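Local coordinates for protein succinate dehydrogenase subunit A (Mycolicibacterium smegmatis, PDB 7D6V) that probably oxidises succinate to fumarate as the FAD-bearing flavoprotein subunit of the membrane-associated succinate dehydrogenase Sdh1, at residues A[12-17]-A[172-177]; A[37-42]-A[537-542]; A[210-215]-A[228-233]. All blocks are in the same frame, centred on the assembly; numbering follows the deposited sequence.

Contact 1: residues A[12-17]-A[172-177]; sequences VVIGAG and TSITEL. With FAD (flavin-adenine dinucleotide), chain D.
I14 meets I174 and L177 through apolar side-chain carbons alone, and the adenine of FAD is packed against the same spot. The second segment, 172-177, starts at T172, whose carbonyl O lies 3.4 Å from C2A of the adenine. T172 OG1 turns back to the O of H170. S173 comes next and passes its CA close to N1A, while its CB is turned away from 12-17. I174 makes the main contacts. Its N donates to FAD N1A at 3.1 Å, almost straight at 172°. Its O accepts a hydrogen bond from FAD N6A at 3.2 Å. Two backbone groups of one residue thus read the Watson-Crick edge of the adenine. I174 CB is directed toward I14, and CG1 reaches I14 CG2 at 3.8 Å, the two chains crossing at about a right angle. I14 has CG2 anti to its own N and CG1 beside it (chi1 -53°). This splits its branches: CG2 lies 3.5 Å from FAD C2A, over one ring face, and CD1 turns to I174 and L177. At T175 and E176 the strand bulges, two residues standing opposite F188 of strand 184-191, a classic beta bulge. L177 then sends CD2 to I14 CD1 at 4.0 Å. Beyond I14, the glycine turn fits the Rossmann-type GxGxxG pattern, and A16 N donates to FAD O3B at 3.2 Å. G17 is the N-cap residue before helix 18-30. Strand 11-14 runs between strands 34-37 and 204-206 of the parallel sheet, while 172-179 is an outer strand of the mixed sheet, beside 184-191.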
loop_
_atom_site.group_PDB
_atom_site.type_symbol
_atom_site.label_atom_id
_atom_site.label_comp_id
_atom_site.label_asym_id
_atom_site.label_seq_id
_atom_site.Cartn_x
_atom_site.Cartn_y
_atom_site.Cartn_z
ATOM N N VAL A 12 15.801 15.800 -16.698
ATOM C CA VAL A 12 15.391 14.419 -16.488
ATOM C C VAL A 12 15.576 14.090 -15.016
ATOM O O VAL A 12 16.675 14.248 -14.473
ATOM C CB VAL A 12 16.187 13.444 -17.375
ATOM C CG1 VAL A 12 15.830 12.010 -17.036
ATOM C CG2 VAL A 12 15.910 13.715 -18.837
ATOM N N VAL A 13 14.506 13.641 -14.371
ATOM C CA VAL A 13 14.546 13.198 -12.984
ATOM C C VAL A 13 14.504 11.679 -12.986
ATOM O O VAL A 13 13.527 11.079 -13.447
ATOM C CB VAL A 13 13.387 13.793 -12.170
ATOM C CG1 VAL A 13 13.454 13.321 -10.733
ATOM C CG2 VAL A 13 13.428 15.306 -12.228
ATOM N N ILE A 14 15.558 11.055 -12.475
ATOM C CA ILE A 14 15.740 9.610 -12.583
ATOM C C ILE A 14 15.222 8.995 -11.287
ATOM O O ILE A 14 15.977 8.674 -10.378
ATOM C CB ILE A 14 17.198 9.245 -12.856
ATOM C CG1 ILE A 14 17.718 10.017 -14.067
ATOM C CG2 ILE A 14 17.344 7.756 -13.090
ATOM C CD1 ILE A 14 19.146 9.701 -14.420
ATOM N N GLY A 15 13.917 8.768 -11.224
ATOM C CA GLY A 15 13.347 8.194 -10.024
ATOM C C GLY A 15 12.131 8.939 -9.531
ATOM O O GLY A 15 12.135 10.170 -9.471
ATOM N N ALA A 16 11.081 8.208 -9.171
ATOM C CA ALA A 16 9.841 8.816 -8.704
ATOM C C ALA A 16 9.577 8.332 -7.286
ATOM O O ALA A 16 8.785 7.419 -7.057
ATOM C CB ALA A 16 8.692 8.476 -9.634
ATOM N N GLY A 17 10.223 8.987 -6.332
ATOM C CA GLY A 17 9.918 8.829 -4.929
ATOM C C GLY A 17 9.510 10.187 -4.411
ATOM O O GLY A 17 9.115 11.045 -5.204
ATOM N N THR A 172 11.444 1.905 -16.602
ATOM C CA THR A 172 12.588 2.301 -17.411
ATOM C C THR A 172 13.803 2.432 -16.508
ATOM O O THR A 172 13.720 3.037 -15.436
ATOM C CB THR A 172 12.324 3.619 -18.143
ATOM O OG1 THR A 172 11.089 3.527 -18.860
ATOM C CG2 THR A 172 13.440 3.919 -19.124
ATOM N N SER A 173 14.927 1.872 -16.939
ATOM C CA SER A 173 16.145 1.828 -16.143
ATOM C C SER A 173 17.253 2.572 -16.871
ATOM O O SER A 173 17.520 2.296 -18.044
ATOM C CB SER A 173 16.560 0.382 -15.868
ATOM O OG SER A 173 17.763 0.327 -15.126
ATOM N N ILE A 174 17.892 3.507 -16.177
ATOM C CA ILE A 174 18.974 4.310 -16.737
ATOM C C ILE A 174 20.297 3.653 -16.378
ATOM O O ILE A 174 20.548 3.340 -15.209
ATOM C CB ILE A 174 18.919 5.758 -16.220
ATOM C CG1 ILE A 174 17.641 6.449 -16.698
ATOM C CG2 ILE A 174 20.140 6.530 -16.673
ATOM C CD1 ILE A 174 17.537 6.583 -18.197
ATOM N N THR A 175 21.145 3.441 -17.384
ATOM C CA THR A 175 22.411 2.751 -17.189
ATOM C C THR A 175 23.635 3.635 -17.367
ATOM O O THR A 175 24.722 3.240 -16.939
ATOM C CB THR A 175 22.526 1.558 -18.149
ATOM O OG1 THR A 175 22.719 2.031 -19.486
ATOM C CG2 THR A 175 21.270 0.713 -18.098
ATOM N N GLU A 176 23.496 4.806 -17.983
ATOM C CA GLU A 176 24.636 5.677 -18.213
ATOM C C GLU A 176 24.165 7.122 -18.283
ATOM O O GLU A 176 23.020 7.407 -18.636
ATOM C CB GLU A 176 25.376 5.302 -19.502
ATOM C CG GLU A 176 26.799 5.820 -19.590
ATOM C CD GLU A 176 27.753 5.061 -18.687
ATOM O OE1 GLU A 176 27.818 5.373 -17.479
ATOM O OE2 GLU A 176 28.437 4.145 -19.186
ATOM N N LEU A 177 25.069 8.032 -17.937
ATOM C CA LEU A 177 24.873 9.461 -18.133
ATOM C C LEU A 177 25.839 9.937 -19.206
ATOM O O LEU A 177 27.040 9.662 -19.127
ATOM C CB LEU A 177 25.094 10.238 -16.834
ATOM C CG LEU A 177 24.140 9.947 -15.676
ATOM C CD1 LEU A 177 24.456 10.837 -14.493
ATOM C CD2 LEU A 177 22.704 10.133 -16.114
HETATM P PA FAD D . 12.788 6.140 -3.341
HETATM O O1A FAD D . 11.444 6.759 -3.448
HETATM O O2A FAD D . 13.008 5.043 -2.373
HETATM O O5B FAD D . 13.143 5.545 -4.780
HETATM C C5B FAD D . 13.984 6.194 -5.716
HETATM C C4B FAD D . 13.400 6.063 -7.112
HETATM O O4B FAD D . 14.441 6.018 -8.082
HETATM C C3B FAD D . 12.592 4.808 -7.333
HETATM O O3B FAD D . 11.424 5.182 -8.048
HETATM C C2B FAD D . 13.447 3.958 -8.236
HETATM O O2B FAD D . 12.681 3.112 -9.083
HETATM C C1B FAD D . 14.172 5.001 -9.033
HETATM N N9A FAD D . 15.423 4.468 -9.597
HETATM C C8A FAD D . 16.434 3.929 -8.918
HETATM N N7A FAD D . 17.420 3.552 -9.751
HETATM C C5A FAD D . 17.033 3.850 -10.995
HETATM C C6A FAD D . 17.592 3.720 -12.349
HETATM N N6A FAD D . 18.801 3.178 -12.557
HETATM N N1A FAD D . 16.853 4.161 -13.374
HETATM C C2A FAD D . 15.649 4.712 -13.201
HETATM N N3A FAD D . 15.084 4.859 -12.005
HETATM C C4A FAD D . 15.715 4.456 -10.886
HETATM N N1 FAD D . 12.252 7.190 6.799
HETATM C C2 FAD D . 11.562 7.894 7.718
HETATM O O2 FAD D . 11.826 9.091 7.864
HETATM N N3 FAD D . 10.608 7.363 8.482
HETATM C C4 FAD D . 10.269 6.083 8.392
HETATM O O4 FAD D . 9.378 5.613 9.111
HETATM C C4X FAD D . 10.970 5.233 7.416
HETATM N N5 FAD D . 10.675 3.933 7.272
HETATM C C5X FAD D . 11.331 3.188 6.369
HETATM C C6 FAD D . 11.012 1.847 6.231
HETATM C C7 FAD D . 11.684 1.070 5.308
HETATM C C7M FAD D . 11.350 -0.383 5.151
HETATM C C8 FAD D . 12.741 1.671 4.469
HETATM C C8M FAD D . 13.470 0.828 3.466
HETATM C C9 FAD D . 13.062 3.009 4.598
HETATM C C9A FAD D . 12.392 3.784 5.522
HETATM N N10 FAD D . 12.716 5.136 5.658
HETATM C C10 FAD D . 12.011 5.885 6.603
HETATM C "C1'" FAD D . 13.745 5.753 4.828
HETATM C "C2'" FAD D . 13.083 6.583 3.735
HETATM O "O2'" FAD D . 11.891 5.943 3.286
HETATM C "C3'" FAD D . 13.973 6.756 2.518
HETATM O "O3'" FAD D . 15.112 7.518 2.895
HETATM C "C4'" FAD D . 13.235 7.496 1.414
HETATM O "O4'" FAD D . 12.097 6.747 1.014
HETATM C "C5'" FAD D . 14.100 7.726 0.191
HETATM O "O5'" FAD D . 13.258 8.227 -0.836
HETATM P P FAD D . 13.799 8.628 -2.281
HETATM O O1P FAD D . 12.745 9.457 -2.925
HETATM O O2P FAD D . 15.171 9.187 -2.162
HETATM O O3P FAD D . 13.930 7.233 -3.070
#

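Contact 2: residues A[37-42]-A[537-542]; sequences VTKSLF and AIDMRN. With FAD (flavin-adenine dinucleotide), chain D.
K39 and D539 approach from opposite directions, the lysine from the loop after strand 34-37 and the aspartate from helix 532-556. Their ends form a long salt bridge, with K39 NZ 3.9 Å from D539 OD1. The stronger partner of NZ is D228, whose OD2 also lies close to D539 OD1, so the ammonium probably eases the repulsion between two acids. The lysine chain bends at its third torsion (chi3 -87°) and runs along one face of the adenine of FAD, its CE 3.4 Å from FAD C5A. At the start of the same side chain, CB lies 3.5 Å from FAD O2B. The loop follows the second strand of the beta-alpha-beta unit made by strand 11-14, helix 18-30 and strand 34-37, the usual place for the adenosine ribose in a Rossmann-like fold. Here K39 N gives FAD O2B a weak hydrogen bond at 3.3 Å, and T38 CG2 packs 3.6 Å from FAD O3B. Farther along the loop, F42 O accepts a hydrogen bond from Y109 of the iron-sulfur subunit.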
loop_
_atom_site.group_PDB
_atom_site.type_symbol
_atom_site.label_atom_id
_atom_site.label_comp_id
_atom_site.label_asym_id
_atom_site.label_seq_id
_atom_site.Cartn_x
_atom_site.Cartn_y
_atom_site.Cartn_z
ATOM N N VAL A 37 11.719 9.309 -15.058
ATOM C CA VAL A 37 12.145 7.949 -15.358
ATOM C C VAL A 37 12.130 7.151 -14.064
ATOM O O VAL A 37 12.728 7.565 -13.066
ATOM C CB VAL A 37 13.537 7.926 -16.011
ATOM C CG1 VAL A 37 13.953 6.501 -16.319
ATOM C CG2 VAL A 37 13.533 8.767 -17.272
ATOM N N THR A 38 11.440 6.015 -14.081
ATOM C CA THR A 38 11.266 5.188 -12.898
ATOM C C THR A 38 11.575 3.745 -13.256
ATOM O O THR A 38 11.155 3.257 -14.307
ATOM C CB THR A 38 9.836 5.294 -12.353
ATOM O OG1 THR A 38 9.556 6.654 -12.012
ATOM C CG2 THR A 38 9.680 4.452 -11.105
ATOM N N LYS A 39 12.303 3.060 -12.378
ATOM C CA LYS A 39 12.633 1.665 -12.627
ATOM C C LYS A 39 11.449 0.745 -12.355
ATOM O O LYS A 39 11.353 -0.330 -12.953
ATOM C CB LYS A 39 13.832 1.257 -11.773
ATOM C CG LYS A 39 14.814 0.353 -12.469
ATOM C CD LYS A 39 15.660 -0.390 -11.460
ATOM C CE LYS A 39 16.872 0.411 -11.063
ATOM N NZ LYS A 39 17.693 -0.304 -10.054
ATOM N N SER A 40 10.542 1.154 -11.476
ATOM C CA SER A 40 9.344 0.413 -11.123
ATOM C C SER A 40 8.121 1.093 -11.736
ATOM O O SER A 40 8.237 2.015 -12.546
ATOM C CB SER A 40 9.234 0.291 -9.601
ATOM O OG SER A 40 9.288 1.561 -8.979
ATOM N N LEU A 41 6.938 0.612 -11.367
ATOM C CA LEU A 41 5.711 1.260 -11.800
ATOM C C LEU A 41 5.539 2.600 -11.088
ATOM O O LEU A 41 6.141 2.865 -10.045
ATOM C CB LEU A 41 4.502 0.362 -11.531
ATOM C CG LEU A 41 4.315 -0.867 -12.424
ATOM C CD1 LEU A 41 3.133 -1.698 -11.955
ATOM C CD2 LEU A 41 4.132 -0.467 -13.867
ATOM N N PHE A 42 4.707 3.455 -11.674
ATOM C CA PHE A 42 4.481 4.788 -11.132
ATOM C C PHE A 42 3.804 4.704 -9.769
ATOM O O PHE A 42 2.738 4.099 -9.628
ATOM C CB PHE A 42 3.630 5.604 -12.103
ATOM C CG PHE A 42 3.598 7.074 -11.804
ATOM C CD1 PHE A 42 4.665 7.694 -11.183
ATOM C CD2 PHE A 42 2.500 7.838 -12.155
ATOM C CE1 PHE A 42 4.633 9.045 -10.913
ATOM C CE2 PHE A 42 2.465 9.188 -11.889
ATOM C CZ PHE A 42 3.532 9.791 -11.266
ATOM N N ALA A 537 22.411 -8.563 -14.028
ATOM C CA ALA A 537 23.775 -8.452 -14.531
ATOM C C ALA A 537 24.167 -6.997 -14.742
ATOM O O ALA A 537 25.325 -6.621 -14.527
ATOM C CB ALA A 537 23.920 -9.238 -15.830
ATOM N N ILE A 538 23.220 -6.166 -15.175
ATOM C CA ILE A 538 23.516 -4.746 -15.341
ATOM C C ILE A 538 23.684 -4.064 -13.985
ATOM O O ILE A 538 24.607 -3.267 -13.790
ATOM C CB ILE A 538 22.425 -4.068 -16.189
ATOM C CG1 ILE A 538 22.441 -4.620 -17.611
ATOM C CG2 ILE A 538 22.624 -2.564 -16.217
ATOM C CD1 ILE A 538 21.200 -4.281 -18.397
ATOM N N ASP A 539 22.799 -4.364 -13.029
ATOM C CA ASP A 539 22.875 -3.754 -11.701
ATOM C C ASP A 539 24.130 -4.153 -10.934
ATOM O O ASP A 539 24.557 -3.415 -10.032
ATOM C CB ASP A 539 21.648 -4.134 -10.872
ATOM C CG ASP A 539 20.364 -3.556 -11.423
ATOM O OD1 ASP A 539 20.377 -2.393 -11.879
ATOM O OD2 ASP A 539 19.334 -4.260 -11.384
ATOM N N MET A 540 24.710 -5.312 -11.252
ATOM C CA MET A 540 25.834 -5.814 -10.473
ATOM C C MET A 540 27.050 -4.900 -10.559
ATOM O O MET A 540 27.828 -4.826 -9.605
ATOM C CB MET A 540 26.194 -7.224 -10.931
ATOM C CG MET A 540 25.582 -8.330 -10.083
ATOM S SD MET A 540 25.938 -8.157 -8.327
ATOM C CE MET A 540 27.617 -8.769 -8.272
ATOM N N ARG A 541 27.236 -4.191 -11.676
ATOM C CA ARG A 541 28.399 -3.313 -11.785
ATOM C C ARG A 541 28.277 -2.111 -10.853
ATOM O O ARG A 541 29.249 -1.728 -10.184
ATOM C CB ARG A 541 28.599 -2.886 -13.244
ATOM C CG ARG A 541 27.616 -1.855 -13.773
ATOM C CD ARG A 541 27.768 -1.641 -15.269
ATOM N NE ARG A 541 28.934 -0.834 -15.615
ATOM C CZ ARG A 541 28.874 0.335 -16.245
ATOM N NH1 ARG A 541 27.702 0.842 -16.597
ATOM N NH2 ARG A 541 29.985 0.997 -16.524
ATOM N N ASN A 542 27.079 -1.526 -10.763
ATOM C CA ASN A 542 26.842 -0.461 -9.800
ATOM C C ASN A 542 27.009 -0.969 -8.378
ATOM O O ASN A 542 27.597 -0.285 -7.529
ATOM C CB ASN A 542 25.443 0.121 -9.991
ATOM C CG ASN A 542 25.153 0.472 -11.429
ATOM O OD1 ASN A 542 26.012 0.991 -12.137
ATOM N ND2 ASN A 542 23.937 0.189 -11.870
HETATM P PA FAD D . 12.788 6.140 -3.341
HETATM O O1A FAD D . 11.444 6.759 -3.448
HETATM O O2A FAD D . 13.008 5.043 -2.373
HETATM O O5B FAD D . 13.143 5.545 -4.780
HETATM C C5B FAD D . 13.984 6.194 -5.716
HETATM C C4B FAD D . 13.400 6.063 -7.112
HETATM O O4B FAD D . 14.441 6.018 -8.082
HETATM C C3B FAD D . 12.592 4.808 -7.333
HETATM O O3B FAD D . 11.424 5.182 -8.048
HETATM C C2B FAD D . 13.447 3.958 -8.236
HETATM O O2B FAD D . 12.681 3.112 -9.083
HETATM C C1B FAD D . 14.172 5.001 -9.033
HETATM N N9A FAD D . 15.423 4.468 -9.597
HETATM C C8A FAD D . 16.434 3.929 -8.918
HETATM N N7A FAD D . 17.420 3.552 -9.751
HETATM C C5A FAD D . 17.033 3.850 -10.995
HETATM C C6A FAD D . 17.592 3.720 -12.349
HETATM N N6A FAD D . 18.801 3.178 -12.557
HETATM N N1A FAD D . 16.853 4.161 -13.374
HETATM C C2A FAD D . 15.649 4.712 -13.201
HETATM N N3A FAD D . 15.084 4.859 -12.005
HETATM C C4A FAD D . 15.715 4.456 -10.886
HETATM N N1 FAD D . 12.252 7.190 6.799
HETATM C C2 FAD D . 11.562 7.894 7.718
HETATM O O2 FAD D . 11.826 9.091 7.864
HETATM N N3 FAD D . 10.608 7.363 8.482
HETATM C C4 FAD D . 10.269 6.083 8.392
HETATM O O4 FAD D . 9.378 5.613 9.111
HETATM C C4X FAD D . 10.970 5.233 7.416
HETATM N N5 FAD D . 10.675 3.933 7.272
HETATM C C5X FAD D . 11.331 3.188 6.369
HETATM C C6 FAD D . 11.012 1.847 6.231
HETATM C C7 FAD D . 11.684 1.070 5.308
HETATM C C7M FAD D . 11.350 -0.383 5.151
HETATM C C8 FAD D . 12.741 1.671 4.469
HETATM C C8M FAD D . 13.470 0.828 3.466
HETATM C C9 FAD D . 13.062 3.009 4.598
HETATM C C9A FAD D . 12.392 3.784 5.522
HETATM N N10 FAD D . 12.716 5.136 5.658
HETATM C C10 FAD D . 12.011 5.885 6.603
HETATM C "C1'" FAD D . 13.745 5.753 4.828
HETATM C "C2'" FAD D . 13.083 6.583 3.735
HETATM O "O2'" FAD D . 11.891 5.943 3.286
HETATM C "C3'" FAD D . 13.973 6.756 2.518
HETATM O "O3'" FAD D . 15.112 7.518 2.895
HETATM C "C4'" FAD D . 13.235 7.496 1.414
HETATM O "O4'" FAD D . 12.097 6.747 1.014
HETATM C "C5'" FAD D . 14.100 7.726 0.191
HETATM O "O5'" FAD D . 13.258 8.227 -0.836
HETATM P P FAD D . 13.799 8.628 -2.281
HETATM O O1P FAD D . 12.745 9.457 -2.925
HETATM O O2P FAD D . 15.171 9.187 -2.162
HETATM O O3P FAD D . 13.930 7.233 -3.070
#

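Contact 3: residues A[210-215]-A[228-233]; sequences GGIGKS and DGHALA. With FAD (flavin-adenine dinucleotide), chain D.
H230 reaches from the first turn of helix 230-236 to I212 and G210. Its CB points toward the 210-215 loop, which follows strand 204-206 of the parallel sheet in the FAD-binding domain. The contact ties this loop to the start of the helix. CG is anti to the carbonyl carbon of H230 (chi1 -59°), which carries the ring out to the loop. CG itself touches I212 CG2 only loosely. CD2 is the ring atom nearest that methyl, at 3.7 Å. I212 CG2 sits over one ring face, 3.9 Å from the centroid and 22° off the normal, in a CH-pi contact displaced toward the rim. The two side chains cross at about a right angle. NE2 lies at the far end and gives a weak hydrogen bond to G210 O at 3.3 Å. That oxygen is at the ring edge, near its plane. V546 of helix 532-556 packs on both I212 and H230.

Just before the helix, D228 turns to the cofactor. Its OD2 receives a weak hydrogen bond from FAD N6A at 3.3 Å and has a salt bridge to K39. G229 is the N-cap residue, and its O accepts from A233 N at 2.9 Å. G210 CA runs past the pyrophosphate, 3.8 Å from FAD O3P.

The ring therefore serves the loop in two ways, with a face for the methyl and an edge for the carbonyl. The weak bond to G210 O is consistent with a hydrogen on NE2.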
loop_
_atom_site.group_PDB
_atom_site.type_symbol
_atom_site.label_atom_id
_atom_site.label_comp_id
_atom_site.label_asym_id
_atom_site.label_seq_id
_atom_site.Cartn_x
_atom_site.Cartn_y
_atom_site.Cartn_z
ATOM N N GLY A 210 17.626 6.785 -4.468
ATOM C CA GLY A 210 17.453 5.921 -3.314
ATOM C C GLY A 210 18.759 5.375 -2.756
ATOM O O GLY A 210 19.807 6.016 -2.813
ATOM N N GLY A 211 18.685 4.155 -2.217
ATOM C CA GLY A 211 19.735 3.589 -1.408
ATOM C C GLY A 211 20.483 2.452 -2.074
ATOM O O GLY A 211 20.412 2.245 -3.292
ATOM N N ILE A 212 21.221 1.701 -1.254
ATOM C CA ILE A 212 22.181 0.705 -1.725
ATOM C C ILE A 212 21.982 -0.634 -1.022
ATOM O O ILE A 212 22.913 -1.440 -0.932
ATOM C CB ILE A 212 23.622 1.202 -1.513
ATOM C CG1 ILE A 212 23.904 1.387 -0.020
ATOM C CG2 ILE A 212 23.857 2.506 -2.250
ATOM C CD1 ILE A 212 25.338 1.149 0.365
ATOM N N GLY A 213 20.769 -0.895 -0.536
ATOM C CA GLY A 213 20.573 -1.982 0.407
ATOM C C GLY A 213 20.640 -3.379 -0.177
ATOM O O GLY A 213 20.742 -4.345 0.584
ATOM N N LYS A 214 20.590 -3.518 -1.501
ATOM C CA LYS A 214 20.640 -4.846 -2.104
ATOM C C LYS A 214 22.045 -5.423 -2.164
ATOM O O LYS A 214 22.211 -6.551 -2.636
ATOM C CB LYS A 214 20.033 -4.826 -3.508
ATOM C CG LYS A 214 18.536 -4.624 -3.521
ATOM C CD LYS A 214 17.870 -5.407 -2.400
ATOM C CE LYS A 214 17.272 -6.707 -2.900
ATOM N NZ LYS A 214 16.307 -7.277 -1.921
ATOM N N SER A 215 23.055 -4.686 -1.712
ATOM C CA SER A 215 24.401 -5.229 -1.617
ATOM C C SER A 215 24.605 -6.075 -0.369
ATOM O O SER A 215 25.663 -6.693 -0.227
ATOM C CB SER A 215 25.428 -4.097 -1.635
ATOM O OG SER A 215 25.246 -3.262 -2.762
ATOM N N ASP A 228 22.200 2.301 -7.749
ATOM C CA ASP A 228 22.160 3.172 -8.913
ATOM C C ASP A 228 22.053 4.620 -8.461
ATOM O O ASP A 228 21.536 4.923 -7.381
ATOM C CB ASP A 228 20.978 2.812 -9.808
ATOM C CG ASP A 228 21.087 1.420 -10.384
ATOM O OD1 ASP A 228 22.221 0.937 -10.568
ATOM O OD2 ASP A 228 20.036 0.804 -10.651
ATOM N N GLY A 229 22.549 5.524 -9.291
ATOM C CA GLY A 229 22.599 6.911 -8.888
ATOM C C GLY A 229 23.929 7.233 -8.249
ATOM O O GLY A 229 24.650 8.104 -8.737
ATOM N N HIS A 230 24.275 6.527 -7.171
ATOM C CA HIS A 230 25.622 6.637 -6.624
ATOM C C HIS A 230 26.659 6.309 -7.689
ATOM O O HIS A 230 27.559 7.109 -7.968
ATOM C CB HIS A 230 25.783 5.703 -5.424
ATOM C CG HIS A 230 24.830 5.976 -4.302
ATOM N ND1 HIS A 230 25.204 6.640 -3.155
ATOM C CD2 HIS A 230 23.523 5.661 -4.144
ATOM C CE1 HIS A 230 24.167 6.728 -2.342
ATOM N NE2 HIS A 230 23.135 6.143 -2.919
ATOM N N ALA A 231 26.511 5.150 -8.334
ATOM C CA ALA A 231 27.440 4.753 -9.384
ATOM C C ALA A 231 27.307 5.628 -10.621
ATOM O O ALA A 231 28.307 5.903 -11.288
ATOM C CB ALA A 231 27.224 3.287 -9.748
ATOM N N LEU A 232 26.091 6.077 -10.940
ATOM C CA LEU A 232 25.899 6.940 -12.101
ATOM C C LEU A 232 26.649 8.254 -11.942
ATOM O O LEU A 232 27.399 8.666 -12.832
ATOM C CB LEU A 232 24.407 7.194 -12.322
ATOM C CG LEU A 232 23.640 6.142 -13.121
ATOM C CD1 LEU A 232 22.153 6.437 -13.105
ATOM C CD2 LEU A 232 24.157 6.080 -14.539
ATOM N N ALA A 233 26.469 8.926 -10.802
ATOM C CA ALA A 233 27.184 10.170 -10.548
ATOM C C ALA A 233 28.679 9.930 -10.431
ATOM O O ALA A 233 29.488 10.746 -10.892
ATOM C CB ALA A 233 26.649 10.831 -9.279
HETATM P PA FAD D . 12.788 6.140 -3.341
HETATM O O1A FAD D . 11.444 6.759 -3.448
HETATM O O2A FAD D . 13.008 5.043 -2.373
HETATM O O5B FAD D . 13.143 5.545 -4.780
HETATM C C5B FAD D . 13.984 6.194 -5.716
HETATM C C4B FAD D . 13.400 6.063 -7.112
HETATM O O4B FAD D . 14.441 6.018 -8.082
HETATM C C3B FAD D . 12.592 4.808 -7.333
HETATM O O3B FAD D . 11.424 5.182 -8.048
HETATM C C2B FAD D . 13.447 3.958 -8.236
HETATM O O2B FAD D . 12.681 3.112 -9.083
HETATM C C1B FAD D . 14.172 5.001 -9.033
HETATM N N9A FAD D . 15.423 4.468 -9.597
HETATM C C8A FAD D . 16.434 3.929 -8.918
HETATM N N7A FAD D . 17.420 3.552 -9.751
HETATM C C5A FAD D . 17.033 3.850 -10.995
HETATM C C6A FAD D . 17.592 3.720 -12.349
HETATM N N6A FAD D . 18.801 3.178 -12.557
HETATM N N1A FAD D . 16.853 4.161 -13.374
HETATM C C2A FAD D . 15.649 4.712 -13.201
HETATM N N3A FAD D . 15.084 4.859 -12.005
HETATM C C4A FAD D . 15.715 4.456 -10.886
HETATM N N1 FAD D . 12.252 7.190 6.799
HETATM C C2 FAD D . 11.562 7.894 7.718
HETATM O O2 FAD D . 11.826 9.091 7.864
HETATM N N3 FAD D . 10.608 7.363 8.482
HETATM C C4 FAD D . 10.269 6.083 8.392
HETATM O O4 FAD D . 9.378 5.613 9.111
HETATM C C4X FAD D . 10.970 5.233 7.416
HETATM N N5 FAD D . 10.675 3.933 7.272
HETATM C C5X FAD D . 11.331 3.188 6.369
HETATM C C6 FAD D . 11.012 1.847 6.231
HETATM C C7 FAD D . 11.684 1.070 5.308
HETATM C C7M FAD D . 11.350 -0.383 5.151
HETATM C C8 FAD D . 12.741 1.671 4.469
HETATM C C8M FAD D . 13.470 0.828 3.466
HETATM C C9 FAD D . 13.062 3.009 4.598
HETATM C C9A FAD D . 12.392 3.784 5.522
HETATM N N10 FAD D . 12.716 5.136 5.658
HETATM C C10 FAD D . 12.011 5.885 6.603
HETATM C "C1'" FAD D . 13.745 5.753 4.828
HETATM C "C2'" FAD D . 13.083 6.583 3.735
HETATM O "O2'" FAD D . 11.891 5.943 3.286
HETATM C "C3'" FAD D . 13.973 6.756 2.518
HETATM O "O3'" FAD D . 15.112 7.518 2.895
HETATM C "C4'" FAD D . 13.235 7.496 1.414
HETATM O "O4'" FAD D . 12.097 6.747 1.014
HETATM C "C5'" FAD D . 14.100 7.726 0.191
HETATM O "O5'" FAD D . 13.258 8.227 -0.836
HETATM P P FAD D . 13.799 8.628 -2.281
HETATM O O1P FAD D . 12.745 9.457 -2.925
HETATM O O2P FAD D . 15.171 9.187 -2.162
HETATM O O3P FAD D . 13.930 7.233 -3.070
#

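All three contacts gather round the adenosine half of FAD. Contacts 1 and 2 have centres about 8 Å apart and share probable backbone hydrogen bonds: T172 N lies 2.7 Å from T38 O, and V37 N 3.0 Å from V13 O. Together they clamp the adenine, with I14 of contact 1 on one face and K39 of contact 2 on the opposite one. Contact 3 lies about 10 Å from contact 2, centre to centre, and joins it through the salt bridge of K39 NZ and D228 OD2 at 2.7 Å. Contacts 1 and 3, with centres about 12 Å apart, meet at FAD N6A, where the bond on the contact 3 side is the weak one. L232 of contact 3 also packs on 174-177.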